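Local atomic coordinates of cysteine synthase (Helicobacter pylori, PDB entry 6AHI), a protein that catalyses the pyridoxal phosphate-dependent conversion of O-acetyl-L-serine and hydrogen sulfide to L-cysteine and acetate, and also has cystathionine beta-synthase activity. Residues A[219-224]-A[264-269]. Numbering follows the deposited sequence.
Sequences HEIEGI and VGSSSG
The peptide group joining Ile221 to Glu222 meets Ser266 through its N-H. Glu222 N donates to Ser266 OG at 3.1 Å, and the bond is nearly straight (168°). On the C=O side of the same peptide, the imidazole of His219 meets Ile221 edge-on, in its own plane. His219 ND1 donates to Ile221 O at 2.7 Å, in the carbonyl plane, through a more bent bond (141°). The peptide is thus gripped at both its N-H and its C=O. Ser266 OG sits between its own backbone N and carbonyl carbon (chi1 62°), and this turn brings it to the loop. There it also packs against Ile221 CA at 3.6 Å. The CG2 branch of Ile221 lies alongside, 3.9 Å from Ser266 OG.

At the carbonyl of the same residue, Glu222 O approaches Ser267 CB at 3.4 Å. A water joins the two backbones here: it probably donates to Glu222 O (2.8 Å) and accepts from Ser267 N (3.1 Å). Ile224 CG2 touches Ser267 CB from the same loop at 4.0 Å. The carboxylate of Glu222 leads away from the helix.

The carboxylate of Asp246 accepts hydrogen bonds from the backbone N-H groups of Glu220 and Ile221, tying the loop to the start of helix 246-260. Gly265 is the N-cap of helix 266-281. Ser267 OG hydrogen-bonds N1 of the pyridoxal phosphate carried by the modified lysine at position 46. The contact thus packs the loop between strands 200-206 and 240-244 against the helix start that holds the pyridine nitrogen, a serine-to-N1 contact characteristic of the fold-type II cofactor site.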
# COMPACT_ATOMS: atom_id res chain seq x y z
N HIS A 219 -20.73 -7.55 -13.63
CA HIS A 219 -20.75 -7.16 -12.23
C HIS A 219 -19.64 -6.13 -12.04
O HIS A 219 -18.58 -6.27 -12.62
CB HIS A 219 -20.56 -8.40 -11.33
CG HIS A 219 -19.40 -9.27 -11.70
ND1 HIS A 219 -18.11 -8.99 -11.29
CD2 HIS A 219 -19.33 -10.39 -12.45
CE1 HIS A 219 -17.29 -9.89 -11.79
NE2 HIS A 219 -18.01 -10.76 -12.50
N GLU A 220 -19.90 -5.09 -11.23
CA GLU A 220 -18.87 -4.08 -10.95
C GLU A 220 -17.81 -4.62 -9.97
O GLU A 220 -16.67 -4.17 -10.01
CB GLU A 220 -19.45 -2.77 -10.39
CG GLU A 220 -18.44 -1.62 -10.47
CD GLU A 220 -18.84 -0.22 -10.02
OE1 GLU A 220 -19.38 -0.07 -8.89
OE2 GLU A 220 -18.56 0.73 -10.79
N ILE A 221 -18.17 -5.55 -9.08
CA ILE A 221 -17.13 -6.13 -8.18
C ILE A 221 -16.01 -6.68 -9.07
O ILE A 221 -16.29 -7.36 -10.03
CB ILE A 221 -17.69 -7.21 -7.23
CG1 ILE A 221 -18.65 -6.61 -6.21
CG2 ILE A 221 -16.55 -7.97 -6.53
CD1 ILE A 221 -19.57 -7.60 -5.52
N GLU A 222 -14.76 -6.38 -8.70
CA GLU A 222 -13.59 -6.72 -9.48
C GLU A 222 -12.73 -7.78 -8.79
O GLU A 222 -12.34 -7.62 -7.62
CB GLU A 222 -12.74 -5.47 -9.69
CG GLU A 222 -13.46 -4.37 -10.44
CD GLU A 222 -12.63 -3.60 -11.45
OE1 GLU A 222 -11.56 -4.09 -11.85
OE2 GLU A 222 -13.07 -2.50 -11.83
N GLY A 223 -12.37 -8.82 -9.54
CA GLY A 223 -11.40 -9.81 -9.11
C GLY A 223 -12.03 -11.17 -8.86
O GLY A 223 -11.34 -12.17 -8.94
N ILE A 224 -13.33 -11.21 -8.57
CA ILE A 224 -14.02 -12.45 -8.29
C ILE A 224 -15.18 -12.58 -9.29
O ILE A 224 -15.61 -11.61 -9.85
CB ILE A 224 -14.52 -12.55 -6.82
CG1 ILE A 224 -15.49 -11.42 -6.48
CG2 ILE A 224 -13.35 -12.60 -5.85
CD1 ILE A 224 -16.25 -11.64 -5.20
N VAL A 264 -9.51 -1.31 1.11
CA VAL A 264 -9.45 -2.57 0.40
C VAL A 264 -10.37 -2.52 -0.82
O VAL A 264 -11.28 -1.71 -0.89
CB VAL A 264 -9.81 -3.74 1.32
CG1 VAL A 264 -8.72 -3.98 2.36
CG2 VAL A 264 -11.17 -3.55 1.96
N GLY A 265 -10.11 -3.42 -1.78
CA GLY A 265 -10.91 -3.48 -3.02
C GLY A 265 -12.32 -4.01 -2.79
O GLY A 265 -12.65 -4.52 -1.72
N SER A 266 -13.15 -3.92 -3.83
CA SER A 266 -14.54 -4.39 -3.77
C SER A 266 -14.61 -5.91 -3.50
O SER A 266 -15.59 -6.38 -2.93
CB SER A 266 -15.26 -3.99 -5.03
OG SER A 266 -14.65 -4.60 -6.14
N SER A 267 -13.59 -6.68 -3.89
CA SER A 267 -13.62 -8.13 -3.66
C SER A 267 -13.41 -8.44 -2.16
O SER A 267 -13.92 -9.46 -1.68
CB SER A 267 -12.65 -8.90 -4.49
OG SER A 267 -11.31 -8.70 -4.09
N SER A 268 -12.74 -7.55 -1.44
CA SER A 268 -12.63 -7.60 0.02
C SER A 268 -13.97 -7.29 0.70
O SER A 268 -14.38 -7.98 1.61
CB SER A 268 -11.54 -6.67 0.53
OG SER A 268 -10.25 -7.06 0.06
N GLY A 269 -14.64 -6.23 0.26
CA GLY A 269 -15.97 -5.93 0.78
C GLY A 269 -16.93 -7.09 0.56
O GLY A 269 -17.74 -7.40 1.43
O HOH W 1 -11.22 -5.90 -5.66